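Local coordinates for protein ulvan Lyase-PL25 (PDB 5UAM) that probably cleaves ulvan, the sulfated cell-wall polysaccharide of green seaweeds, as a beta-propeller lyase of polysaccharide lyase family 25, at residues V218-Y222 with T286-A290; T255-D260 with R298-T304; G93-D97 with S435-I439; Y116-Q122 with T133-K139. All blocks are in the same frame, centred on the assembly; numbering follows the deposited sequence.

Contact 1. Residues V218-Y222 with T286-A290; sequences VDSWY and TREVA. With PO4 (phosphate ion), chain E.
Asp219 and Arg287 are joined twice, by a salt bridge between side chains and by a water running from the carboxylate to the helix backbone. Arg287 NH1 donates to the syn lone pair of Asp219 OD1 at 3.1 Å, with a weak second bond to OD2; only NH1 takes part, and the carboxylate and guanidinium planes stand 61° apart, unlike a coplanar two-nitrogen pairing. The arginine chain leaves with CG anti to the backbone N (chi1 -174°) and bends at chi3, which brings NH1 to the carboxylate. Tyr239 OH also bonds Asp219 OD1. The water donates to Asp219 OD2 (2.8 Å) and accepts from Arg287 N (2.9 Å) in the first turn of helix 287-293, N-capped by Thr286, whose OG1 accepts from Val289 N. The helix is thereby tied to strand 217-227 of the beta-propeller. Lys210 pairs with both Asp219 OD2 and Glu288 OE1, probably offsetting their repulsion. Trp221 brings its CZ2 edge to Arg287 N, and Trp221 CH2 lies 4.0 Å from Ala290 CB; Trp221 NE1 is bonded to Lys208 O.

Contact 2. Residues T255-D260 with R298-T304; sequences TTERHD and RTGELWT. With EDO (1,2-ethanediol), chain M; EDO (1,2-ethanediol), chain H.
One face of the Trp303 ring carries the backbone of Glu257: Glu257 CA lies 3.6 Å from the centroid of the six-membered ring and 8° off its normal, a CH-pi contact. At the indole rim, Thr256 OG1 sits near the plane by CZ3, while Trp303 CD1 meets His259 CE1 at 3.6 Å with the two ring planes almost perpendicular, at 88°. The imidazole is fixed at both nitrogens. His259 ND1 donates to Leu302 O at 2.9 Å, and His259 NE2 to the anti lone pair of Glu257 OE2 at 2.7 Å, each partner close to the ring plane. Thr299 OG1 reaches the same Leu302 carbonyl from the opposite face. Here strand 258-267 passes the start of strand 303-311, where two sheets of the propeller meet, with Thr304 N bonded to Arg258 O. A type II' turn, Thr299 to Leu302, leads into the second strand. It exchanges two bonds with Asp260: Asp260 N to Thr299 OG1 (3.0 Å) and Thr299 N to Asp260 OD1 (2.8 Å, N-H...O angle 166°).

Contact 3. Residues G93-D97 with S435-I439; sequences GKKFD and SDEGI
Lys95 NZ is gripped by two carboxylates, donating to Asp436 OD1 and to Glu437 OE2, each 2.9 Å away. The geometries differ. Glu437 offers its anti lone pair and its chain crosses that of the lysine at about a right angle, whereas Asp436 approaches Lys95 from the opposite direction and is met on the syn side of OD1, 27° out of the carboxylate plane. Lys95 reaches this far because its chain is extended throughout, with CG anti to the backbone N (chi1 -174°). Alongside, the Phe96 ring meets the same two residues with carbon: Phe96 CE2 is 3.6 Å from Asp436 CG, which lies at the ring edge, and Phe96 CZ is 3.7 Å from Glu437 CG. Both segments are surface loops, one between strands 75-81 and 103-106, the other the turn between strands 428-433 and 439-444, so the contact ties together sequence-distant parts of the propeller. With an alanine at Asp436, Lys95 would probably keep a single carboxylate partner, and a gap would be likely to open at the edge of Phe96. Farther out, Gly438 and Ile439 both face Gly33 in a G1 beta bulge; backbone bonds of Ile439 to Gly33 and Asp436 to Gly35 probably help to position the acidic turn. On the other side, Lys94 NZ folds back to Phe96 O at 2.7 Å, nearly along the C=O axis.

Contact 4. Residues Y116-Q122 with T133-K139; sequences YGGHGGQ and THHGANK. With PO4 (phosphate ion), chain E.
Thr133 opens the returning arm of a glycine-rich loop that joins strands 112-116 and 139-143 of one propeller sheet; Thr133 CB rests 3.5 Å from Gly121 O. His134 N donates to that same carbonyl, and its ring forms a T-shaped pair with His119, His134 CD2 set 3.4 Å above the His119 face with planes at 73°. His135 stands obliquely to His119, and its NE2 is held by Asp97. Gly136 is gripped at both ends: its O accepts from His119 N and Gly121 N, which arrive from opposite faces of the carbonyl plane, and Gly136 N donates to Gln122 OE1 at 2.9 Å in a nearly straight bond (171°). Past Ala137, a water links its O to Gly117 O. Asn138 OD1 lies against Gly118, where a CB would clash with it, while Asn138 ND2 is bonded to Asn165 OD1. Lys139 closes an antiparallel hydrogen-bonded pair with Tyr116, and Lys139 CB packs on the phenol ring, 3.8 Å from the Tyr116 centroid. A leucine in place of Tyr116 would probably leave Lys139 CB without its aromatic face and Ile84 N without the hydroxyl that meets it. Three residues on from Tyr116, His119 NE2 donates to phosphate O4 at 2.6 Å.

In the fold
Contacts 1 and 4 lie about 22 Å apart between centres, yet both reach one phosphate ion, through Tyr222 and His119; His99, His184 and Arg180 also bond it. Tyr222, His119, His184 and Arg180 are probable substrate-binding residues and His99 the probable proton donor, so the ion, itself probably from the crystallisation liquor, is likely to mark the active-site pocket. Contact 2 adjoins contact 1 (centres about 13 Å apart), where Arg258 makes a cation-pi contact with Tyr222 and Tyr222 CB lies 3.2 Å from Arg258 NH2. Segment 93-97 of contact 3, whose centre is about 17 Å from that of contact 4, supplies Asp97, whose OD2 lies 2.7 Å from both His119 ND1 and His135 NE2 and probably helps orient His119.

Contact 1. Residues V218-Y222 with T286-A290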
loop_
_atom_site.group_PDB
_atom_site.type_symbol
_atom_site.label_atom_id
_atom_site.label_comp_id
_atom_site.label_asym_id
_atom_site.label_seq_id
_atom_site.Cartn_x
_atom_site.Cartn_y
_atom_site.Cartn_z
ATOM N N VAL A 218 -23.910 0.024 -0.616
ATOM C CA VAL A 218 -23.311 1.300 -0.248
ATOM C C VAL A 218 -22.078 1.503 -1.116
ATOM O O VAL A 218 -21.321 0.557 -1.368
ATOM C CB VAL A 218 -22.943 1.307 1.253
ATOM C CG1 VAL A 218 -22.131 2.543 1.633
ATOM C CG2 VAL A 218 -24.203 1.218 2.095
ATOM N N ASP A 219 -21.889 2.732 -1.600
ATOM C CA ASP A 219 -20.659 3.074 -2.299
ATOM C C ASP A 219 -19.487 2.989 -1.323
ATOM O O ASP A 219 -19.521 3.577 -0.239
ATOM C CB ASP A 219 -20.703 4.503 -2.847
ATOM C CG ASP A 219 -21.719 4.715 -3.957
ATOM O OD1 ASP A 219 -22.130 3.768 -4.671
ATOM O OD2 ASP A 219 -22.086 5.898 -4.131
ATOM N N SER A 220 -18.439 2.281 -1.729
ATOM C CA SER A 220 -17.244 2.066 -0.929
ATOM C C SER A 220 -16.057 2.067 -1.877
ATOM O O SER A 220 -16.214 1.865 -3.084
ATOM C CB SER A 220 -17.388 0.736 -0.181
ATOM O OG SER A 220 -16.333 0.469 0.711
ATOM N N TRP A 221 -14.860 2.299 -1.328
ATOM C CA TRP A 221 -13.699 2.569 -2.172
ATOM C C TRP A 221 -12.424 1.971 -1.592
ATOM O O TRP A 221 -12.318 1.729 -0.393
ATOM C CB TRP A 221 -13.456 4.075 -2.280
ATOM C CG TRP A 221 -14.619 4.842 -2.814
ATOM C CD1 TRP A 221 -15.578 5.536 -2.091
ATOM C CD2 TRP A 221 -14.948 5.032 -4.194
ATOM N NE1 TRP A 221 -16.463 6.131 -2.949
ATOM C CE2 TRP A 221 -16.105 5.837 -4.244
ATOM C CE3 TRP A 221 -14.371 4.604 -5.395
ATOM C CZ2 TRP A 221 -16.690 6.221 -5.447
ATOM C CZ3 TRP A 221 -14.958 4.976 -6.589
ATOM C CH2 TRP A 221 -16.106 5.777 -6.611
ATOM N N TYR A 222 -11.427 1.828 -2.472
ATOM C CA TYR A 222 -10.054 1.549 -2.052
ATOM C C TYR A 222 -9.123 2.419 -2.882
ATOM O O TYR A 222 -9.200 2.416 -4.114
ATOM C CB TYR A 222 -9.693 0.072 -2.267
ATOM C CG TYR A 222 -10.437 -0.856 -1.337
ATOM C CD1 TYR A 222 -11.684 -1.364 -1.702
ATOM C CD2 TYR A 222 -9.921 -1.222 -0.103
ATOM C CE1 TYR A 222 -12.395 -2.196 -0.854
ATOM C CE2 TYR A 222 -10.613 -2.041 0.746
ATOM C CZ TYR A 222 -11.853 -2.565 0.356
ATOM O OH TYR A 222 -12.560 -3.387 1.201
ATOM N N THR A 286 -18.007 11.571 -5.546
ATOM C CA THR A 286 -18.996 10.507 -5.499
ATOM C C THR A 286 -18.790 9.538 -6.656
ATOM O O THR A 286 -18.141 9.848 -7.654
ATOM C CB THR A 286 -20.390 11.094 -5.641
ATOM O OG1 THR A 286 -20.457 11.757 -6.908
ATOM C CG2 THR A 286 -20.691 12.080 -4.520
ATOM N N ARG A 287 -19.422 8.374 -6.539
ATOM C CA ARG A 287 -19.379 7.401 -7.624
ATOM C C ARG A 287 -19.877 8.013 -8.930
ATOM O O ARG A 287 -19.296 7.782 -9.994
ATOM C CB ARG A 287 -20.207 6.170 -7.255
ATOM C CG ARG A 287 -20.102 5.031 -8.292
ATOM C CD ARG A 287 -21.183 3.997 -8.087
ATOM N NE ARG A 287 -22.383 4.312 -8.851
ATOM C CZ ARG A 287 -23.518 4.804 -8.353
ATOM N NH1 ARG A 287 -23.671 5.069 -7.051
ATOM N NH2 ARG A 287 -24.526 5.036 -9.179
ATOM N N GLU A 288 -20.936 8.818 -8.870
ATOM C CA GLU A 288 -21.503 9.377 -10.093
ATOM C C GLU A 288 -20.523 10.329 -10.761
ATOM O O GLU A 288 -20.368 10.316 -11.987
ATOM C CB GLU A 288 -22.822 10.079 -9.763
ATOM C CG GLU A 288 -23.938 9.113 -9.361
ATOM C CD GLU A 288 -24.031 8.830 -7.862
ATOM O OE1 GLU A 288 -23.063 9.067 -7.117
ATOM O OE2 GLU A 288 -25.126 8.402 -7.424
ATOM N N VAL A 289 -19.855 11.168 -9.977
ATOM C CA VAL A 289 -18.856 12.054 -10.552
ATOM C C VAL A 289 -17.659 11.263 -11.041
ATOM O O VAL A 289 -17.083 11.579 -12.090
ATOM C CB VAL A 289 -18.452 13.125 -9.530
ATOM C CG1 VAL A 289 -17.174 13.868 -9.994
ATOM C CG2 VAL A 289 -19.626 14.074 -9.312
ATOM N N ALA A 290 -17.229 10.255 -10.274
ATOM C CA ALA A 290 -16.079 9.460 -10.687
ATOM C C ALA A 290 -16.340 8.764 -12.022
ATOM O O ALA A 290 -15.482 8.759 -12.914
ATOM C CB ALA A 290 -15.728 8.437 -9.604
HETATM P P PO4 E . -11.215 -4.587 4.515
HETATM O O1 PO4 E . -12.405 -5.525 4.474
HETATM O O2 PO4 E . -11.348 -3.540 3.487
HETATM O O3 PO4 E . -10.015 -5.456 4.223
HETATM O O4 PO4 E . -11.170 -3.953 5.901
HETATM O O HOH W 1 -20.141 7.859 -3.787
#

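Contact 2. Residues T255-D260 with R298-T304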
loop_
_atom_site.group_PDB
_atom_site.type_symbol
_atom_site.label_atom_id
_atom_site.label_comp_id
_atom_site.label_asym_id
_atom_site.label_seq_id
_atom_site.Cartn_x
_atom_site.Cartn_y
_atom_site.Cartn_z
ATOM N N THR A 255 -19.835 -9.423 -0.215
ATOM C CA THR A 255 -18.610 -10.041 -0.711
ATOM C C THR A 255 -17.512 -8.983 -0.806
ATOM O O THR A 255 -17.704 -7.833 -0.393
ATOM C CB THR A 255 -18.838 -10.614 -2.115
ATOM O OG1 THR A 255 -19.136 -9.527 -2.995
ATOM C CG2 THR A 255 -19.973 -11.665 -2.128
ATOM N N THR A 256 -16.366 -9.339 -1.390
ATOM C CA THR A 256 -15.316 -8.365 -1.664
ATOM C C THR A 256 -15.423 -7.759 -3.060
ATOM O O THR A 256 -14.435 -7.218 -3.565
ATOM C CB THR A 256 -13.923 -8.989 -1.506
ATOM O OG1 THR A 256 -13.759 -10.037 -2.463
ATOM C CG2 THR A 256 -13.734 -9.549 -0.114
ATOM N N GLU A 257 -16.601 -7.823 -3.684
ATOM C CA GLU A 257 -16.776 -7.352 -5.054
ATOM C C GLU A 257 -16.262 -5.934 -5.236
ATOM O O GLU A 257 -16.731 -4.998 -4.580
ATOM C CB GLU A 257 -18.260 -7.413 -5.423
ATOM C CG GLU A 257 -18.504 -7.075 -6.884
ATOM C CD GLU A 257 -19.950 -7.221 -7.328
ATOM O OE1 GLU A 257 -20.768 -7.830 -6.594
ATOM O OE2 GLU A 257 -20.263 -6.753 -8.448
ATOM N N ARG A 258 -15.312 -5.772 -6.156
ATOM C CA ARG A 258 -14.775 -4.476 -6.531
ATOM C C ARG A 258 -14.630 -4.472 -8.041
ATOM O O ARG A 258 -14.419 -5.519 -8.649
ATOM C CB ARG A 258 -13.397 -4.228 -5.894
ATOM C CG ARG A 258 -13.429 -4.196 -4.370
ATOM C CD ARG A 258 -12.115 -4.642 -3.721
ATOM N NE ARG A 258 -10.996 -3.753 -4.021
ATOM C CZ ARG A 258 -9.899 -3.629 -3.273
ATOM N NH1 ARG A 258 -9.748 -4.333 -2.167
ATOM N NH2 ARG A 258 -8.970 -2.755 -3.644
ATOM N N HIS A 259 -14.752 -3.295 -8.653
ATOM C CA HIS A 259 -14.565 -3.174 -10.089
ATOM C C HIS A 259 -13.881 -1.862 -10.424
ATOM O O HIS A 259 -13.956 -0.885 -9.675
ATOM C CB HIS A 259 -15.881 -3.150 -10.851
ATOM C CG HIS A 259 -16.755 -4.323 -10.580
ATOM N ND1 HIS A 259 -16.489 -5.583 -11.068
ATOM C CD2 HIS A 259 -17.905 -4.422 -9.874
ATOM C CE1 HIS A 259 -17.426 -6.417 -10.649
ATOM N NE2 HIS A 259 -18.298 -5.734 -9.927
ATOM N N ASP A 260 -13.269 -1.862 -11.608
ATOM C CA ASP A 260 -12.828 -0.669 -12.333
ATOM C C ASP A 260 -11.636 0.001 -11.668
ATOM O O ASP A 260 -11.191 -0.405 -10.588
ATOM C CB ASP A 260 -13.991 0.316 -12.537
ATOM C CG ASP A 260 -15.186 -0.329 -13.225
ATOM O OD1 ASP A 260 -15.023 -1.319 -13.983
ATOM O OD2 ASP A 260 -16.325 0.166 -13.021
ATOM N N ARG A 298 -12.490 0.547 -17.196
ATOM C CA ARG A 298 -13.513 -0.363 -16.717
ATOM C C ARG A 298 -12.987 -1.785 -16.828
ATOM O O ARG A 298 -12.210 -2.107 -17.734
ATOM C CB ARG A 298 -14.800 -0.188 -17.528
ATOM C CG ARG A 298 -15.504 1.114 -17.165
ATOM C CD ARG A 298 -16.865 1.354 -17.875
ATOM N NE ARG A 298 -17.523 2.493 -17.228
ATOM C CZ ARG A 298 -17.337 3.773 -17.558
ATOM N NH1 ARG A 298 -16.538 4.103 -18.569
ATOM N NH2 ARG A 298 -17.961 4.732 -16.873
ATOM N N THR A 299 -13.395 -2.632 -15.886
ATOM C CA THR A 299 -12.946 -4.026 -15.880
ATOM C C THR A 299 -14.082 -5.000 -16.135
ATOM O O THR A 299 -13.934 -6.211 -15.920
ATOM C CB THR A 299 -12.228 -4.364 -14.571
ATOM O OG1 THR A 299 -13.126 -4.225 -13.454
ATOM C CG2 THR A 299 -11.023 -3.493 -14.386
ATOM N N GLY A 300 -15.213 -4.503 -16.616
ATOM C CA GLY A 300 -16.328 -5.383 -16.916
ATOM C C GLY A 300 -16.787 -6.109 -15.667
ATOM O O GLY A 300 -16.966 -5.514 -14.599
ATOM N N GLU A 301 -16.989 -7.416 -15.800
ATOM C CA GLU A 301 -17.373 -8.246 -14.668
ATOM C C GLU A 301 -16.172 -8.696 -13.840
ATOM O O GLU A 301 -16.369 -9.337 -12.801
ATOM C CB GLU A 301 -18.147 -9.470 -15.161
ATOM C CG GLU A 301 -19.514 -9.109 -15.733
ATOM C CD GLU A 301 -20.274 -10.299 -16.256
ATOM O OE1 GLU A 301 -19.778 -11.437 -16.108
ATOM O OE2 GLU A 301 -21.370 -10.093 -16.825
ATOM N N LEU A 302 -14.952 -8.384 -14.256
ATOM C CA LEU A 302 -13.795 -8.788 -13.472
ATOM C C LEU A 302 -13.790 -8.063 -12.135
ATOM O O LEU A 302 -14.116 -6.876 -12.050
ATOM C CB LEU A 302 -12.500 -8.472 -14.208
ATOM C CG LEU A 302 -12.312 -9.181 -15.547
ATOM C CD1 LEU A 302 -11.005 -8.726 -16.147
ATOM C CD2 LEU A 302 -12.355 -10.693 -15.389
ATOM N N TRP A 303 -13.401 -8.786 -11.086
ATOM C CA TRP A 303 -13.248 -8.228 -9.754
ATOM C C TRP A 303 -11.820 -7.718 -9.570
ATOM O O TRP A 303 -10.847 -8.371 -9.977
ATOM C CB TRP A 303 -13.536 -9.289 -8.698
ATOM C CG TRP A 303 -14.982 -9.662 -8.555
ATOM C CD1 TRP A 303 -15.972 -9.557 -9.502
ATOM C CD2 TRP A 303 -15.616 -10.194 -7.380
ATOM N NE1 TRP A 303 -17.168 -9.987 -8.981
ATOM C CE2 TRP A 303 -16.972 -10.380 -7.682
ATOM C CE3 TRP A 303 -15.158 -10.525 -6.099
ATOM C CZ2 TRP A 303 -17.881 -10.897 -6.758
ATOM C CZ3 TRP A 303 -16.062 -11.039 -5.185
ATOM C CH2 TRP A 303 -17.405 -11.213 -5.515
ATOM N N THR A 304 -11.692 -6.559 -8.930
ATOM C CA THR A 304 -10.412 -5.870 -8.822
ATOM C C THR A 304 -9.836 -5.900 -7.414
ATOM O O THR A 304 -10.520 -6.160 -6.416
ATOM C CB THR A 304 -10.538 -4.410 -9.278
ATOM O OG1 THR A 304 -11.649 -3.813 -8.606
ATOM C CG2 THR A 304 -10.748 -4.358 -10.783
HETATM C C1 EDO M . -6.669 -2.932 0.292
HETATM O O1 EDO M . -7.783 -3.743 -0.081
HETATM C C2 EDO M . -5.914 -2.604 -0.971
HETATM O O2 EDO M . -6.702 -1.859 -1.882
HETATM C C1 EDO H . -9.431 -9.429 -2.637
HETATM O O1 EDO H . -8.466 -9.860 -3.621
HETATM C C2 EDO H . -10.620 -8.704 -3.284
HETATM O O2 EDO H . -11.508 -9.637 -3.938
HETATM O O HOH W 2 -12.697 -7.763 -5.658
HETATM O O HOH W 3 -17.268 -2.834 -14.437
HETATM O O HOH W 4 -18.416 0.548 -14.701
#

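Contact 3. Residues G93-D97 with S435-I439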
loop_
_atom_site.group_PDB
_atom_site.type_symbol
_atom_site.label_atom_id
_atom_site.label_comp_id
_atom_site.label_asym_id
_atom_site.label_seq_id
_atom_site.Cartn_x
_atom_site.Cartn_y
_atom_site.Cartn_z
ATOM N N GLY A 93 -11.490 -14.299 16.906
ATOM C CA GLY A 93 -11.512 -13.770 15.562
ATOM C C GLY A 93 -10.385 -14.351 14.720
ATOM O O GLY A 93 -9.732 -15.336 15.074
ATOM N N LYS A 94 -10.162 -13.705 13.578
ATOM C CA LYS A 94 -9.106 -14.143 12.672
ATOM C C LYS A 94 -7.763 -14.094 13.389
ATOM O O LYS A 94 -7.491 -13.166 14.158
ATOM C CB LYS A 94 -9.090 -13.237 11.439
ATOM C CG LYS A 94 -8.219 -13.737 10.306
ATOM C CD LYS A 94 -8.551 -13.009 9.003
ATOM C CE LYS A 94 -7.630 -13.450 7.861
ATOM N NZ LYS A 94 -6.182 -13.178 8.132
ATOM N N LYS A 95 -6.914 -15.101 13.148
ATOM C CA LYS A 95 -5.655 -15.179 13.882
ATOM C C LYS A 95 -4.832 -13.911 13.696
ATOM O O LYS A 95 -4.349 -13.326 14.675
ATOM C CB LYS A 95 -4.840 -16.407 13.483
ATOM C CG LYS A 95 -3.588 -16.580 14.333
ATOM C CD LYS A 95 -2.797 -17.839 13.973
ATOM C CE LYS A 95 -1.467 -17.900 14.736
ATOM N NZ LYS A 95 -0.509 -18.922 14.183
ATOM N N PHE A 96 -4.646 -13.476 12.446
ATOM C CA PHE A 96 -3.913 -12.248 12.151
ATOM C C PHE A 96 -4.763 -11.336 11.280
ATOM O O PHE A 96 -5.352 -11.775 10.287
ATOM C CB PHE A 96 -2.568 -12.515 11.469
ATOM C CG PHE A 96 -1.565 -13.176 12.375
ATOM C CD1 PHE A 96 -1.033 -12.490 13.455
ATOM C CD2 PHE A 96 -1.191 -14.492 12.179
ATOM C CE1 PHE A 96 -0.151 -13.099 14.316
ATOM C CE2 PHE A 96 -0.294 -15.098 13.039
ATOM C CZ PHE A 96 0.226 -14.401 14.098
ATOM N N ASP A 97 -4.823 -10.065 11.664
ATOM C CA ASP A 97 -5.661 -9.088 10.987
ATOM C C ASP A 97 -4.940 -8.456 9.801
ATOM O O ASP A 97 -5.498 -8.404 8.698
ATOM C CB ASP A 97 -6.106 -8.016 11.986
ATOM C CG ASP A 97 -6.944 -6.937 11.340
ATOM O OD1 ASP A 97 -6.405 -6.181 10.512
ATOM O OD2 ASP A 97 -8.147 -6.856 11.678
ATOM N N SER A 435 4.690 -20.376 7.133
ATOM C CA SER A 435 3.552 -20.375 8.037
ATOM C C SER A 435 3.169 -18.929 8.276
ATOM O O SER A 435 3.603 -18.029 7.561
ATOM C CB SER A 435 3.881 -21.090 9.337
ATOM O OG SER A 435 4.814 -20.340 10.056
ATOM N N ASP A 436 2.332 -18.689 9.276
ATOM C CA ASP A 436 1.947 -17.312 9.544
ATOM C C ASP A 436 2.754 -16.663 10.659
ATOM O O ASP A 436 2.452 -15.531 11.040
ATOM C CB ASP A 436 0.443 -17.195 9.777
ATOM C CG ASP A 436 -0.046 -18.038 10.897
ATOM O OD1 ASP A 436 0.767 -18.641 11.628
ATOM O OD2 ASP A 436 -1.290 -18.109 11.044
ATOM N N GLU A 437 3.811 -17.308 11.146
ATOM C CA GLU A 437 4.725 -16.680 12.093
ATOM C C GLU A 437 6.154 -17.014 11.699
ATOM O O GLU A 437 6.401 -17.871 10.853
ATOM C CB GLU A 437 4.433 -17.082 13.535
ATOM C CG GLU A 437 3.003 -16.779 13.996
ATOM C CD GLU A 437 2.771 -17.182 15.436
ATOM O OE1 GLU A 437 3.653 -16.915 16.278
ATOM O OE2 GLU A 437 1.724 -17.782 15.726
ATOM N N GLY A 438 7.105 -16.298 12.296
ATOM C CA GLY A 438 8.508 -16.557 11.995
ATOM C C GLY A 438 8.895 -16.282 10.559
ATOM O O GLY A 438 9.755 -16.971 9.997
ATOM N N ILE A 439 8.286 -15.277 9.948
ATOM C CA ILE A 439 8.450 -15.032 8.528
ATOM C C ILE A 439 9.735 -14.258 8.280
ATOM O O ILE A 439 9.981 -13.207 8.893
ATOM C CB ILE A 439 7.227 -14.271 7.981
ATOM C CG1 ILE A 439 5.987 -15.142 8.083
ATOM C CG2 ILE A 439 7.460 -13.844 6.529
ATOM C CD1 ILE A 439 4.702 -14.429 7.801
#

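Contact 4. Residues Y116-Q122 with T133-K139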
loop_
_atom_site.group_PDB
_atom_site.type_symbol
_atom_site.label_atom_id
_atom_site.label_comp_id
_atom_site.label_asym_id
_atom_site.label_seq_id
_atom_site.Cartn_x
_atom_site.Cartn_y
_atom_site.Cartn_z
ATOM N N TYR A 116 0.331 2.942 12.170
ATOM C CA TYR A 116 0.134 1.502 12.289
ATOM C C TYR A 116 -1.105 1.207 13.126
ATOM O O TYR A 116 -1.684 2.092 13.758
ATOM C CB TYR A 116 1.353 0.868 12.968
ATOM C CG TYR A 116 1.447 1.184 14.448
ATOM C CD1 TYR A 116 1.932 2.408 14.901
ATOM C CD2 TYR A 116 1.014 0.275 15.404
ATOM C CE1 TYR A 116 1.992 2.697 16.255
ATOM C CE2 TYR A 116 1.063 0.562 16.751
ATOM C CZ TYR A 116 1.544 1.774 17.173
ATOM O OH TYR A 116 1.588 2.049 18.526
ATOM N N GLY A 117 -1.501 -0.058 13.145
ATOM C CA GLY A 117 -2.387 -0.570 14.164
ATOM C C GLY A 117 -3.877 -0.515 13.869
ATOM O O GLY A 117 -4.644 -1.148 14.595
ATOM N N GLY A 118 -4.324 0.224 12.864
ATOM C CA GLY A 118 -5.748 0.468 12.691
ATOM C C GLY A 118 -6.439 -0.504 11.750
ATOM O O GLY A 118 -5.936 -0.809 10.671
ATOM N N HIS A 119 -7.633 -0.944 12.154
ATOM C CA HIS A 119 -8.568 -1.559 11.227
ATOM C C HIS A 119 -9.947 -0.961 11.423
ATOM O O HIS A 119 -10.966 -1.659 11.471
ATOM C CB HIS A 119 -8.567 -3.079 11.304
ATOM C CG HIS A 119 -9.209 -3.742 10.126
ATOM N ND1 HIS A 119 -9.297 -5.111 10.020
ATOM C CD2 HIS A 119 -9.754 -3.238 8.990
ATOM C CE1 HIS A 119 -9.893 -5.427 8.882
ATOM N NE2 HIS A 119 -10.170 -4.310 8.234
ATOM N N GLY A 120 -9.968 0.368 11.529
ATOM C CA GLY A 120 -11.205 1.135 11.535
ATOM C C GLY A 120 -11.700 1.575 12.900
ATOM O O GLY A 120 -12.792 2.157 12.991
ATOM N N GLY A 121 -10.947 1.318 13.961
ATOM C CA GLY A 121 -11.396 1.672 15.294
ATOM C C GLY A 121 -12.554 0.806 15.764
ATOM O O GLY A 121 -12.946 -0.173 15.128
ATOM N N GLN A 122 -13.116 1.192 16.902
ATOM C CA GLN A 122 -14.219 0.460 17.493
ATOM C C GLN A 122 -15.029 1.427 18.348
ATOM O O GLN A 122 -14.667 2.597 18.499
ATOM C CB GLN A 122 -13.714 -0.736 18.308
ATOM C CG GLN A 122 -12.752 -0.369 19.419
ATOM C CD GLN A 122 -11.326 -0.797 19.150
ATOM O OE1 GLN A 122 -11.058 -1.967 18.811
ATOM N NE2 GLN A 122 -10.389 0.134 19.320
ATOM N N THR A 133 -17.133 1.174 11.877
ATOM C CA THR A 133 -15.954 0.727 12.610
ATOM C C THR A 133 -15.810 -0.785 12.490
ATOM O O THR A 133 -16.678 -1.484 11.958
ATOM C CB THR A 133 -16.045 1.123 14.090
ATOM O OG1 THR A 133 -17.122 0.425 14.720
ATOM C CG2 THR A 133 -16.274 2.620 14.235
ATOM N N HIS A 134 -14.692 -1.284 13.009
ATOM C CA HIS A 134 -14.442 -2.721 13.055
ATOM C C HIS A 134 -13.643 -3.013 14.318
ATOM O O HIS A 134 -14.245 -3.162 15.390
ATOM C CB HIS A 134 -13.764 -3.177 11.765
ATOM C CG HIS A 134 -13.532 -4.650 11.685
ATOM N ND1 HIS A 134 -14.535 -5.582 11.831
ATOM C CD2 HIS A 134 -12.390 -5.351 11.484
ATOM C CE1 HIS A 134 -14.022 -6.795 11.712
ATOM N NE2 HIS A 134 -12.726 -6.681 11.488
ATOM N N HIS A 135 -12.314 -3.041 14.251
ATOM C CA HIS A 135 -11.525 -3.092 15.482
ATOM C C HIS A 135 -10.144 -2.520 15.232
ATOM O O HIS A 135 -9.684 -2.436 14.096
ATOM C CB HIS A 135 -11.430 -4.490 16.097
ATOM C CG HIS A 135 -11.008 -5.556 15.144
ATOM N ND1 HIS A 135 -11.690 -6.750 15.035
ATOM C CD2 HIS A 135 -9.975 -5.628 14.271
ATOM C CE1 HIS A 135 -11.090 -7.515 14.140
ATOM N NE2 HIS A 135 -10.045 -6.860 13.661
ATOM N N GLY A 136 -9.494 -2.105 16.318
ATOM C CA GLY A 136 -8.131 -1.638 16.233
ATOM C C GLY A 136 -8.044 -0.161 15.937
ATOM O O GLY A 136 -8.299 0.279 14.813
ATOM N N ALA A 137 -7.639 0.601 16.946
ATOM C CA ALA A 137 -7.433 2.031 16.798
ATOM C C ALA A 137 -6.172 2.307 15.998
ATOM O O ALA A 137 -5.096 1.757 16.288
ATOM C CB ALA A 137 -7.295 2.667 18.176
ATOM N N ASN A 138 -6.296 3.190 15.026
ATOM C CA ASN A 138 -5.156 3.626 14.234
ATOM C C ASN A 138 -4.242 4.505 15.082
ATOM O O ASN A 138 -4.702 5.378 15.825
ATOM C CB ASN A 138 -5.653 4.370 12.997
ATOM C CG ASN A 138 -4.727 4.229 11.796
ATOM O OD1 ASN A 138 -4.060 3.198 11.600
ATOM N ND2 ASN A 138 -4.710 5.269 10.957
ATOM N N LYS A 139 -2.939 4.291 14.943
ATOM C CA LYS A 139 -1.945 4.816 15.873
ATOM C C LYS A 139 -0.782 5.449 15.127
ATOM O O LYS A 139 -0.562 5.229 13.935
ATOM C CB LYS A 139 -1.419 3.719 16.794
ATOM C CG LYS A 139 -2.439 3.251 17.807
ATOM C CD LYS A 139 -1.988 1.976 18.520
ATOM C CE LYS A 139 -2.991 1.554 19.566
ATOM N NZ LYS A 139 -2.953 2.481 20.753
HETATM P P PO4 E . -11.215 -4.587 4.515
HETATM O O1 PO4 E . -12.405 -5.525 4.474
HETATM O O2 PO4 E . -11.348 -3.540 3.487
HETATM O O3 PO4 E . -10.015 -5.456 4.223
HETATM O O4 PO4 E . -11.170 -3.953 5.901
HETATM O O HOH W 5 -4.113 -0.694 17.240
HETATM O O HOH W 6 -4.213 0.993 9.641
#